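Local atomic coordinates of beta sliding clamp (PDB entry 6DJ8), a protein that probably closes as a ring-shaped head-to-tail homodimer around DNA, tethering DNA polymerases and other proteins to it and making them processive. Residues A[13-18]-A[75-80]; A[21-26]-A[88-93]; A[44-49]-A[139-144]; A[53-58]-A[66-71]. All coordinates share one frame; numbering follows the deposited sequence.

Contact 1: A[13-18]-A[75-80]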
loop_
_atom_site.group_PDB
_atom_site.type_symbol
_atom_site.label_atom_id
_atom_site.label_comp_id
_atom_site.label_asym_id
_atom_site.label_seq_id
_atom_site.Cartn_x
_atom_site.Cartn_y
_atom_site.Cartn_z
ATOM N N THR A 13 16.412 30.660 22.116
ATOM C CA THR A 13 15.977 29.307 22.466
ATOM C C THR A 13 15.602 28.605 21.163
ATOM O O THR A 13 14.430 28.510 20.796
ATOM C CB THR A 13 14.812 29.327 23.453
ATOM O OG1 THR A 13 15.160 30.145 24.571
ATOM C CG2 THR A 13 14.582 27.926 24.002
ATOM N N PHE A 14 16.613 28.086 20.472
ATOM C CA PHE A 14 16.416 27.498 19.155
ATOM C C PHE A 14 17.542 26.519 18.866
ATOM O O PHE A 14 18.553 26.479 19.565
ATOM C CB PHE A 14 16.397 28.578 18.064
ATOM C CG PHE A 14 17.735 29.209 17.842
ATOM C CD1 PHE A 14 18.090 30.357 18.534
ATOM C CD2 PHE A 14 18.661 28.640 16.976
ATOM C CE1 PHE A 14 19.332 30.944 18.347
ATOM C CE2 PHE A 14 19.911 29.213 16.798
ATOM C CZ PHE A 14 20.245 30.365 17.478
ATOM N N PHE A 15 17.381 25.770 17.778
ATOM C CA PHE A 15 18.526 25.095 17.204
ATOM C C PHE A 15 18.347 25.037 15.695
ATOM O O PHE A 15 17.226 25.062 15.184
ATOM C CB PHE A 15 18.735 23.692 17.786
ATOM C CG PHE A 15 17.615 22.755 17.528
ATOM C CD1 PHE A 15 16.557 22.681 18.406
ATOM C CD2 PHE A 15 17.612 21.938 16.413
ATOM C CE1 PHE A 15 15.513 21.819 18.178
ATOM C CE2 PHE A 15 16.580 21.081 16.184
ATOM C CZ PHE A 15 15.516 21.026 17.064
ATOM N N ILE A 16 19.476 24.952 14.998
ATOM C CA ILE A 16 19.530 24.763 13.557
ATOM C C ILE A 16 20.022 23.349 13.309
ATOM O O ILE A 16 20.990 22.903 13.936
ATOM C CB ILE A 16 20.460 25.798 12.896
ATOM C CG1 ILE A 16 20.020 27.231 13.263
ATOM C CG2 ILE A 16 20.515 25.590 11.379
ATOM C CD1 ILE A 16 20.900 28.312 12.690
ATOM N N CYS A 17 19.359 22.642 12.402
ATOM C CA CYS A 17 19.734 21.271 12.104
ATOM C C CYS A 17 19.600 21.021 10.612
ATOM O O CYS A 17 18.993 21.804 9.868
ATOM C CB CYS A 17 18.870 20.273 12.869
ATOM S SG CYS A 17 17.145 20.374 12.427
ATOM N N GLU A 18 20.186 19.918 10.180
ATOM C CA GLU A 18 19.996 19.443 8.817
ATOM C C GLU A 18 18.628 18.772 8.719
ATOM O O GLU A 18 18.328 17.829 9.469
ATOM C CB GLU A 18 21.128 18.491 8.431
ATOM C CG GLU A 18 21.009 17.878 7.055
ATOM C CD GLU A 18 22.346 17.386 6.531
ATOM O OE1 GLU A 18 23.393 17.831 7.055
ATOM O OE2 GLU A 18 22.346 16.557 5.597
ATOM N N THR A 75 21.369 28.231 23.610
ATOM C CA THR A 75 21.043 27.841 24.972
ATOM C C THR A 75 20.518 26.416 24.955
ATOM O O THR A 75 20.085 25.903 23.921
ATOM C CB THR A 75 20.017 28.774 25.630
ATOM O OG1 THR A 75 18.773 28.710 24.916
ATOM C CG2 THR A 75 20.532 30.220 25.659
ATOM N N ASP A 76 20.537 25.800 26.124
ATOM C CA ASP A 76 20.071 24.439 26.305
ATOM C C ASP A 76 18.623 24.480 26.760
ATOM O O ASP A 76 18.234 25.351 27.542
ATOM C CB ASP A 76 20.927 23.717 27.349
ATOM C CG ASP A 76 22.368 23.536 26.900
ATOM O OD1 ASP A 76 22.685 23.891 25.741
ATOM O OD2 ASP A 76 23.184 23.050 27.715
ATOM N N PHE A 77 17.819 23.550 26.260
ATOM C CA PHE A 77 16.420 23.482 26.656
ATOM C C PHE A 77 15.883 22.124 26.234
ATOM O O PHE A 77 16.503 21.412 25.446
ATOM C CB PHE A 77 15.594 24.612 26.021
ATOM C CG PHE A 77 15.518 24.546 24.508
ATOM C CD1 PHE A 77 16.522 25.080 23.720
ATOM C CD2 PHE A 77 14.437 23.947 23.882
ATOM C CE1 PHE A 77 16.440 25.033 22.334
ATOM C CE2 PHE A 77 14.352 23.880 22.487
ATOM C CZ PHE A 77 15.354 24.422 21.713
ATOM N N LYS A 78 14.694 21.795 26.735
ATOM C CA LYS A 78 14.013 20.559 26.373
ATOM C C LYS A 78 12.602 20.884 25.904
ATOM O O LYS A 78 12.007 21.878 26.330
ATOM C CB LYS A 78 13.951 19.558 27.542
ATOM C CG LYS A 78 15.301 19.175 28.129
ATOM C CD LYS A 78 15.144 18.018 29.102
ATOM C CE LYS A 78 16.451 17.673 29.787
ATOM N NZ LYS A 78 16.599 16.183 29.888
ATOM N N VAL A 79 12.088 20.046 25.000
ATOM C CA VAL A 79 10.740 20.169 24.447
ATOM C C VAL A 79 10.124 18.781 24.320
ATOM O O VAL A 79 10.753 17.865 23.783
ATOM C CB VAL A 79 10.735 20.867 23.071
ATOM C CG1 VAL A 79 9.367 20.765 22.455
ATOM C CG2 VAL A 79 11.108 22.330 23.226
ATOM N N LEU A 80 8.900 18.626 24.816
ATOM C CA LEU A 80 8.105 17.425 24.594
ATOM C C LEU A 80 7.060 17.731 23.527
ATOM O O LEU A 80 6.247 18.652 23.700
ATOM C CB LEU A 80 7.436 16.984 25.891
ATOM C CG LEU A 80 6.723 15.639 25.902
ATOM C CD1 LEU A 80 7.752 14.518 25.786
ATOM C CD2 LEU A 80 5.909 15.498 27.189
HETATM O O HOH W 1 19.251 27.370 21.780
#

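Contact 2: A[21-26]-A[88-93]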
loop_
_atom_site.group_PDB
_atom_site.type_symbol
_atom_site.label_atom_id
_atom_site.label_comp_id
_atom_site.label_asym_id
_atom_site.label_seq_id
_atom_site.Cartn_x
_atom_site.Cartn_y
_atom_site.Cartn_z
ATOM N N GLN A 21 18.465 15.011 8.058
ATOM C CA GLN A 21 18.966 14.216 9.182
ATOM C C GLN A 21 17.922 14.124 10.281
ATOM O O GLN A 21 17.585 13.027 10.738
ATOM C CB GLN A 21 20.255 14.815 9.735
ATOM C CG GLN A 21 20.863 13.979 10.863
ATOM C CD GLN A 21 22.179 14.544 11.337
ATOM O OE1 GLN A 21 22.437 15.742 11.173
ATOM N NE2 GLN A 21 23.031 13.690 11.907
ATOM N N ILE A 22 17.370 15.265 10.709
ATOM C CA ILE A 22 16.418 15.175 11.808
ATOM C C ILE A 22 15.152 14.455 11.352
ATOM O O ILE A 22 14.486 13.794 12.157
ATOM C CB ILE A 22 16.117 16.555 12.417
ATOM C CG1 ILE A 22 15.416 16.353 13.771
ATOM C CG2 ILE A 22 15.312 17.419 11.420
ATOM C CD1 ILE A 22 15.044 17.610 14.504
ATOM N N MET A 23 14.812 14.536 10.058
ATOM C CA MET A 23 13.678 13.761 9.560
ATOM C C MET A 23 13.915 12.262 9.762
ATOM O O MET A 23 13.046 11.538 10.270
ATOM C CB MET A 23 13.423 14.065 8.068
ATOM C CG MET A 23 12.208 13.351 7.522
ATOM S SD MET A 23 11.917 13.720 5.773
ATOM C CE MET A 23 12.251 15.510 5.764
ATOM N N ASN A 24 15.095 11.780 9.377
ATOM C CA ASN A 24 15.387 10.353 9.530
ATOM C C ASN A 24 15.363 9.934 10.996
ATOM O O ASN A 24 14.807 8.882 11.340
ATOM C CB ASN A 24 16.744 10.025 8.908
ATOM C CG ASN A 24 16.725 10.112 7.392
ATOM O OD1 ASN A 24 15.666 10.009 6.765
ATOM N ND2 ASN A 24 17.897 10.305 6.796
ATOM N N GLU A 25 15.951 10.748 11.878
ATOM C CA GLU A 25 16.033 10.357 13.285
ATOM C C GLU A 25 14.666 10.389 13.946
ATOM O O GLU A 25 14.376 9.557 14.809
ATOM C CB GLU A 25 17.006 11.261 14.041
ATOM C CG GLU A 25 18.433 11.256 13.510
ATOM C CD GLU A 25 19.130 9.881 13.575
ATOM O OE1 GLU A 25 18.548 8.891 14.076
ATOM O OE2 GLU A 25 20.288 9.808 13.122
ATOM N N ILE A 26 13.804 11.343 13.561
ATOM C CA ILE A 26 12.454 11.338 14.110
ATOM C C ILE A 26 11.700 10.099 13.636
ATOM O O ILE A 26 10.954 9.472 14.398
ATOM C CB ILE A 26 11.689 12.620 13.714
ATOM C CG1 ILE A 26 12.235 13.855 14.416
ATOM C CG2 ILE A 26 10.236 12.472 14.069
ATOM C CD1 ILE A 26 11.766 15.142 13.683
ATOM N N ASP A 88 5.671 15.376 10.700
ATOM C CA ASP A 88 4.987 16.036 9.589
ATOM C C ASP A 88 5.600 17.398 9.302
ATOM O O ASP A 88 5.837 17.750 8.136
ATOM C CB ASP A 88 3.502 16.162 9.902
ATOM C CG ASP A 88 2.768 14.846 9.741
ATOM O OD1 ASP A 88 3.369 13.898 9.201
ATOM O OD2 ASP A 88 1.601 14.752 10.166
ATOM N N ALA A 89 5.909 18.159 10.358
ATOM C CA ALA A 89 6.512 19.478 10.185
ATOM C C ALA A 89 7.804 19.386 9.394
ATOM O O ALA A 89 8.025 20.137 8.435
ATOM C CB ALA A 89 6.754 20.121 11.555
ATOM N N VAL A 90 8.678 18.464 9.785
ATOM C CA VAL A 90 9.968 18.351 9.129
ATOM C C VAL A 90 9.810 17.828 7.692
ATOM O O VAL A 90 10.545 18.236 6.785
ATOM C CB VAL A 90 10.880 17.463 10.005
ATOM C CG1 VAL A 90 12.112 17.048 9.262
ATOM C CG2 VAL A 90 11.214 18.215 11.323
ATOM N N LYS A 91 8.868 16.912 7.461
ATOM C CA LYS A 91 8.565 16.522 6.084
ATOM C C LYS A 91 8.035 17.717 5.298
ATOM O O LYS A 91 8.372 17.911 4.118
ATOM C CB LYS A 91 7.534 15.391 6.055
ATOM C CG LYS A 91 8.147 13.991 6.086
ATOM C CD LYS A 91 7.123 12.863 5.917
ATOM C CE LYS A 91 6.682 12.648 4.451
ATOM N NZ LYS A 91 5.904 13.748 3.806
ATOM N N ALA A 92 7.189 18.521 5.939
ATOM C CA ALA A 92 6.627 19.682 5.254
ATOM C C ALA A 92 7.733 20.597 4.756
ATOM O O ALA A 92 7.619 21.176 3.674
ATOM C CB ALA A 92 5.680 20.430 6.200
ATOM N N PHE A 93 8.839 20.687 5.499
ATOM C CA PHE A 93 9.954 21.552 5.156
ATOM C C PHE A 93 11.139 20.795 4.542
ATOM O O PHE A 93 12.260 21.308 4.548
ATOM C CB PHE A 93 10.382 22.344 6.400
ATOM C CG PHE A 93 9.651 23.678 6.550
ATOM C CD1 PHE A 93 8.558 23.985 5.747
ATOM C CD2 PHE A 93 10.068 24.621 7.486
ATOM C CE1 PHE A 93 7.892 25.214 5.871
ATOM C CE2 PHE A 93 9.408 25.858 7.618
ATOM C CZ PHE A 93 8.313 26.154 6.807
#

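Contact 3: A[44-49]-A[139-144]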
loop_
_atom_site.group_PDB
_atom_site.type_symbol
_atom_site.label_atom_id
_atom_site.label_comp_id
_atom_site.label_asym_id
_atom_site.label_seq_id
_atom_site.Cartn_x
_atom_site.Cartn_y
_atom_site.Cartn_z
ATOM N N ALA A 44 4.314 11.376 22.361
ATOM C CA ALA A 44 5.284 12.431 22.143
ATOM C C ALA A 44 6.696 11.872 22.147
ATOM O O ALA A 44 6.950 10.747 22.579
ATOM C CB ALA A 44 5.152 13.501 23.227
ATOM N N LEU A 45 7.631 12.681 21.670
ATOM C CA LEU A 45 9.036 12.411 21.928
ATOM C C LEU A 45 9.650 13.615 22.634
ATOM O O LEU A 45 9.096 14.724 22.628
ATOM C CB LEU A 45 9.783 12.073 20.636
ATOM C CG LEU A 45 9.623 13.014 19.455
ATOM C CD1 LEU A 45 10.525 14.187 19.648
ATOM C CD2 LEU A 45 9.938 12.318 18.141
ATOM N N LEU A 46 10.790 13.387 23.270
ATOM C CA LEU A 46 11.456 14.414 24.054
ATOM C C LEU A 46 12.737 14.768 23.324
ATOM O O LEU A 46 13.553 13.890 23.045
ATOM C CB LEU A 46 11.743 13.932 25.478
ATOM C CG LEU A 46 12.623 14.840 26.340
ATOM C CD1 LEU A 46 11.911 16.131 26.648
ATOM C CD2 LEU A 46 13.044 14.140 27.657
ATOM N N ILE A 47 12.893 16.042 22.965
ATOM C CA ILE A 47 14.124 16.502 22.338
ATOM C C ILE A 47 14.826 17.430 23.304
ATOM O O ILE A 47 14.184 18.226 24.004
ATOM C CB ILE A 47 13.894 17.189 20.977
ATOM C CG1 ILE A 47 13.150 18.503 21.143
ATOM C CG2 ILE A 47 13.202 16.252 20.009
ATOM C CD1 ILE A 47 13.783 19.617 20.350
ATOM N N GLU A 48 16.144 17.300 23.372
ATOM C CA GLU A 48 16.939 18.105 24.281
ATOM C C GLU A 48 18.086 18.720 23.505
ATOM O O GLU A 48 18.795 18.016 22.777
ATOM C CB GLU A 48 17.482 17.278 25.450
ATOM C CG GLU A 48 18.626 17.977 26.152
ATOM C CD GLU A 48 19.099 17.260 27.406
ATOM O OE1 GLU A 48 18.937 16.021 27.494
ATOM O OE2 GLU A 48 19.630 17.947 28.304
ATOM N N VAL A 49 18.241 20.031 23.637
ATOM C CA VAL A 49 19.408 20.728 23.124
ATOM C C VAL A 49 20.442 20.768 24.235
ATOM O O VAL A 49 20.177 21.297 25.320
ATOM C CB VAL A 49 19.055 22.148 22.658
ATOM C CG1 VAL A 49 20.330 22.930 22.404
ATOM C CG2 VAL A 49 18.192 22.090 21.420
ATOM N N ASN A 139 7.085 13.903 33.727
ATOM C CA ASN A 139 6.331 12.661 33.609
ATOM C C ASN A 139 6.975 11.691 32.621
ATOM O O ASN A 139 6.834 10.474 32.776
ATOM C CB ASN A 139 4.896 12.964 33.173
ATOM C CG ASN A 139 4.122 13.776 34.202
ATOM O OD1 ASN A 139 4.484 13.831 35.379
ATOM N ND2 ASN A 139 3.046 14.418 33.753
ATOM N N TYR A 140 7.679 12.202 31.605
ATOM C CA TYR A 140 8.196 11.404 30.493
ATOM C C TYR A 140 9.657 10.987 30.638
ATOM O O TYR A 140 10.007 9.856 30.283
ATOM C CB TYR A 140 8.030 12.192 29.178
ATOM C CG TYR A 140 8.182 11.411 27.879
ATOM C CD1 TYR A 140 7.068 10.925 27.209
ATOM C CD2 TYR A 140 9.436 11.188 27.302
ATOM C CE1 TYR A 140 7.191 10.216 26.005
ATOM C CE2 TYR A 140 9.571 10.474 26.086
ATOM C CZ TYR A 140 8.440 9.992 25.449
ATOM O OH TYR A 140 8.531 9.295 24.252
ATOM N N ASN A 141 10.515 11.865 31.157
ATOM C CA ASN A 141 11.959 11.739 30.967
ATOM C C ASN A 141 12.530 10.447 31.555
ATOM O O ASN A 141 12.044 9.914 32.559
ATOM C CB ASN A 141 12.683 12.942 31.580
ATOM C CG ASN A 141 13.963 13.303 30.831
ATOM O OD1 ASN A 141 14.571 12.471 30.148
ATOM N ND2 ASN A 141 14.373 14.560 30.957
ATOM N N TYR A 142 13.592 9.961 30.911
ATOM C CA TYR A 142 14.343 8.790 31.340
ATOM C C TYR A 142 15.822 9.074 31.129
ATOM O O TYR A 142 16.220 9.538 30.057
ATOM C CB TYR A 142 13.928 7.542 30.560
ATOM N N ASP A 143 16.632 8.770 32.142
ATOM C CA ASP A 143 18.059 9.067 32.135
ATOM C C ASP A 143 18.855 7.798 31.842
ATOM O O ASP A 143 18.713 6.793 32.548
ATOM C CB ASP A 143 18.489 9.667 33.477
ATOM N N MET A 144 19.676 7.849 30.796
ATOM C CA MET A 144 20.470 6.703 30.352
ATOM C C MET A 144 21.811 6.618 31.098
ATOM O O MET A 144 21.877 6.228 32.265
ATOM C CB MET A 144 20.714 6.783 28.839
ATOM C CG MET A 144 20.839 5.435 28.145
ATOM S SD MET A 144 19.251 4.633 27.824
ATOM C CE MET A 144 18.906 5.088 26.128
#

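Contact 4: A[53-58]-A[66-71]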
loop_
_atom_site.group_PDB
_atom_site.type_symbol
_atom_site.label_atom_id
_atom_site.label_comp_id
_atom_site.label_asym_id
_atom_site.label_seq_id
_atom_site.Cartn_x
_atom_site.Cartn_y
_atom_site.Cartn_z
ATOM N N ASN A 53 24.665 19.499 20.466
ATOM C CA ASN A 53 24.017 18.227 20.200
ATOM C C ASN A 53 22.530 18.295 20.508
ATOM O O ASN A 53 22.107 18.939 21.472
ATOM C CB ASN A 53 24.666 17.098 21.010
ATOM C CG ASN A 53 26.113 16.892 20.634
ATOM O OD1 ASN A 53 26.420 16.524 19.499
ATOM N ND2 ASN A 53 27.006 17.126 21.572
ATOM N N LEU A 54 21.755 17.607 19.689
ATOM C CA LEU A 54 20.345 17.379 19.937
ATOM C C LEU A 54 20.146 15.938 20.386
ATOM O O LEU A 54 20.558 15.007 19.686
ATOM C CB LEU A 54 19.535 17.639 18.674
ATOM C CG LEU A 54 18.022 17.582 18.875
ATOM C CD1 LEU A 54 17.539 18.824 19.613
ATOM C CD2 LEU A 54 17.304 17.382 17.550
ATOM N N ILE A 55 19.497 15.746 21.532
ATOM C CA ILE A 55 19.190 14.405 22.023
ATOM C C ILE A 55 17.703 14.170 21.806
ATOM O O ILE A 55 16.872 14.951 22.282
ATOM C CB ILE A 55 19.534 14.235 23.509
ATOM C CG1 ILE A 55 20.988 14.627 23.802
ATOM C CG2 ILE A 55 19.255 12.818 23.909
ATOM C CD1 ILE A 55 21.988 13.990 22.911
ATOM N N ILE A 56 17.367 13.119 21.072
ATOM C CA ILE A 56 15.985 12.730 20.819
ATOM C C ILE A 56 15.705 11.463 21.611
ATOM O O ILE A 56 16.448 10.478 21.498
ATOM C CB ILE A 56 15.733 12.519 19.315
ATOM C CG1 ILE A 56 15.909 13.841 18.562
ATOM C CG2 ILE A 56 14.337 11.943 19.059
ATOM C CD1 ILE A 56 16.082 13.649 17.088
ATOM N N LYS A 57 14.664 11.497 22.440
ATOM C CA LYS A 57 14.280 10.339 23.240
ATOM C C LYS A 57 12.845 9.942 22.926
ATOM O O LYS A 57 11.981 10.800 22.690
ATOM C CB LYS A 57 14.418 10.606 24.744
ATOM C CG LYS A 57 15.854 10.766 25.228
ATOM C CD LYS A 57 15.885 11.033 26.744
ATOM C CE LYS A 57 17.217 11.593 27.204
ATOM N NZ LYS A 57 17.246 11.889 28.693
ATOM N N SER A 58 12.602 8.638 22.905
ATOM C CA SER A 58 11.253 8.108 22.784
ATOM C C SER A 58 11.160 6.865 23.647
ATOM O O SER A 58 12.170 6.257 23.997
ATOM C CB SER A 58 10.884 7.783 21.331
ATOM O OG SER A 58 11.713 6.758 20.824
ATOM N N GLU A 66 17.313 6.480 22.604
ATOM C CA GLU A 66 17.952 7.786 22.604
ATOM C C GLU A 66 18.906 7.879 21.420
ATOM O O GLU A 66 19.689 6.955 21.173
ATOM C CB GLU A 66 18.679 8.001 23.939
ATOM C CG GLU A 66 19.839 8.940 23.873
ATOM C CD GLU A 66 20.368 9.307 25.241
ATOM O OE1 GLU A 66 21.457 9.913 25.293
ATOM O OE2 GLU A 66 19.711 8.970 26.251
ATOM N N SER A 67 18.826 8.984 20.681
ATOM C CA SER A 67 19.719 9.264 19.563
ATOM C C SER A 67 20.242 10.689 19.689
ATOM O O SER A 67 19.625 11.547 20.327
ATOM C CB SER A 67 19.029 9.097 18.206
ATOM O OG SER A 67 18.063 10.115 17.994
ATOM N N THR A 68 21.380 10.942 19.047
ATOM C CA THR A 68 22.012 12.247 19.118
ATOM C C THR A 68 22.506 12.653 17.740
ATOM O O THR A 68 23.024 11.822 16.986
ATOM C CB THR A 68 23.187 12.234 20.120
ATOM O OG1 THR A 68 23.809 13.523 20.142
ATOM C CG2 THR A 68 24.216 11.200 19.721
ATOM N N ILE A 69 22.327 13.935 17.413
ATOM C CA ILE A 69 22.809 14.506 16.165
ATOM C C ILE A 69 23.385 15.882 16.463
ATOM O O ILE A 69 23.035 16.527 17.453
ATOM C CB ILE A 69 21.703 14.632 15.100
ATOM C CG1 ILE A 69 20.584 15.542 15.611
ATOM C CG2 ILE A 69 21.183 13.260 14.706
ATOM C CD1 ILE A 69 19.524 15.885 14.533
ATOM N N SER A 70 24.269 16.333 15.579
ATOM C CA SER A 70 24.911 17.624 15.744
ATOM C C SER A 70 23.982 18.730 15.265
ATOM O O SER A 70 23.300 18.585 14.252
ATOM C CB SER A 70 26.218 17.659 14.958
ATOM O OG SER A 70 27.170 16.796 15.561
ATOM N N ILE A 71 23.957 19.835 16.008
ATOM C CA ILE A 71 23.143 20.997 15.696
ATOM C C ILE A 71 23.945 22.247 16.028
ATOM O O ILE A 71 25.033 22.184 16.608
ATOM C CB ILE A 71 21.820 21.017 16.485
ATOM C CG1 ILE A 71 22.153 20.959 17.984
ATOM C CG2 ILE A 71 20.885 19.906 16.014
ATOM C CD1 ILE A 71 20.996 21.177 18.901
HETATM O O HOH W 2 25.683 14.488 18.239
#

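Contact 1: A[13-18]-A[75-80]
Thr13 and Phe77 carry this contact by a CH-pi interaction: the CG2 methyl of Thr13 sits over one face of the Phe77 ring, 3.7 Å from its centroid and 21° off the ring normal. The methyl is displaced toward the CG side, as its equal 3.5 Å separations from Phe77 CG and CD1 indicate. With CG2 anti to the backbone N (chi1 -52° for OG1), the methyl is turned onto the ring, while OG1 is hydrogen-bonded to Met9 O. The far end of the Phe77 ring reaches Phe15, whose CD1 lies 3.9 Å from Phe77 CZ. There CZ stands at the edge of the Phe15 ring, near its plane, and the two side chains cross at about a right angle.

Next to the aromatic part is a polar corner. Water 1 accepts a hydrogen bond from Thr75 N at 2.9 Å; its link to Phe14 O is doubtfully short at 2.5 Å. Thr75 OG1 is held by Asn12 O. Farther out, strand 14-18 is bonded to strand 98-104 in one sheet, while Phe77 O is bonded to Val49 N of strand 44-50 in the other, so the packing joins two sheets. Since none of the direct side-chain contacts across it is a polar bond, and the water-mediated link at Thr75 remains doubtful, cohesion between the segments rests on methyl-to-ring and ring-edge dispersion.

Contact 2: A[21-26]-A[88-93]
Val90 meets Ile22, Met23 and Ile26 through apolar contacts that make up most of this helix-helix interface. Its CG1 is pressed against Met23 CB at 3.5 Å, tighter than usual for two carbons, and lies 3.9 Å from Ile22 CG2. The other branch, CG2, meets Ile26 CD1 tip to tip, again at 3.9 Å. Val90 chi1 of 167° sets CG1 anti to the backbone N, and this divides the work: one methyl serves Met23 and Ile22, the other mainly Ile26.

A second group of contacts comes from the thioether of Met23. Its chain is extended as far as SD and then bends at chi3 (-42°), bringing CE to 3.4 Å from the backbone carbonyl Val90 O. SD itself rests 3.8 Å from Lys91 CG, where the two side chains cross at about a right angle.

The axes of helices 21-26 and 88-92 approach to 9.4 Å, and their directions differ by 150°, so they run nearly antiparallel. Beyond Val90, the helix carrying it also faces the other copy of the protein: Ala92 O accepts a hydrogen bond from Arg293 of the second subunit, and Ala89 packs on Tyr297 of that subunit. Such a pair of antiparallel helices lying against beta sheets is the signature of the DNA-clamp domain, in which helices of this kind line the central channel of the ring.

Contact 3: A[44-49]-A[139-144]
In the N-terminal clamp domain, Tyr140, of helix 135-140, and the following Asn141 cover strand 44-50 on the sheet face that carries Ala44 and Leu46. The phenol oxygen makes the polar link: Tyr140 OH donates to Ala44 O at 2.7 Å, a bond whose geometry is weak. The same oxygen is also approached by Thr59 N in another weak hydrogen bond, so two poor bonds, rather than one good one, hold the buried hydroxyl. With CG of Tyr140 anti to the backbone N (chi1 -165°), the ring extends toward the strand, and Leu46 CB comes within 4.0 Å of its CD2 atom, at an oblique approach. Trp42 meets the ring from elsewhere, the two planes inclined by about 25°.

Beside the ring, Leu46 extends a methyl toward Asn141, the two side chains crossing at about a right angle. Lys57 NZ binds Asn141 OD1, and OD1 also receives a weak bond from Tyr142 N at 2.8 Å, with an N-H...O angle of 121°. Lys57 and, weakly, the backbone N of Tyr142 restrain the amide, whose carbons and heteroatoms form a flat platform for the leucine. Leu46 CD2 sits above that plane, 3.4 Å from both Asn141 CG and OD1 and 3.6 Å from ND2, which places the methyl over the amide's face and not against one of its ends.

Contact 4: A[53-58]-A[66-71]
Leu54 and Ile69, and likewise Ile56 and Ser67, form hydrogen-bonded pairs of an antiparallel beta hairpin, whose strand axes, 4.6 Å apart, run at 157° to each other. Of the four backbone bonds, Leu54 N to Ile69 O is the straightest, at 2.8 Å and 174°; the reverse bond from Ile69 N to Leu54 O and the two between Ile56 and Ser67 are of similar length. Close CA-H...O contacts accompany them, such as Thr68 CA to Leu54 O at 3.2 Å.

Side chains alternate between the two faces of the sheet. On one, Leu54 and Ile69 lie side by side, and Leu54 CB packs 3.7 Å from Ile71 CG2; this face is closed by helix 19-29, where Ile22 reaches Leu54, and by Phe15 of strand 14-18. Ile56 and Ser67 share that face.

The other face is more polar. Lys57 and Glu66 run alongside each other, but Lys57 NZ stays 4.5 Å from Glu66 OE2, beyond a salt bridge; the ammonium group is bonded instead to Tyr142 O. Next to them, both chi1 and chi2 of Ile55 are near -50°, folding CD1 across to Thr68, with which the side chain lies parallel. There Ile55 CD1 comes to 3.3 Å from Thr68 OG1, and that same hydroxyl oxygen, Thr68 OG1, is also 2.8 Å from water 2.

From the N terminus, strand 14-18 opens the loop that contact 1 closes at 75-80, and the helix directly after it opens the loop that contact 2 closes at 88-93; these two loops cross. Strand 44-50 then begins the loop of contact 3, which ends at 139-144 and crosses both. Contact 4, the hairpin 53-58/66-71, is nested inside all three. Strands 77-82, 44-50, 53-59 and 64-70 are successive neighbours in one sheet, so contacts 1, 3 and 4 share it. Contact 1 ties it to the sheet of strand 14-18, contact 2 pairs the helices, with Ile22 touching Cys17 and Leu54, and contact 3 covers the opposite face.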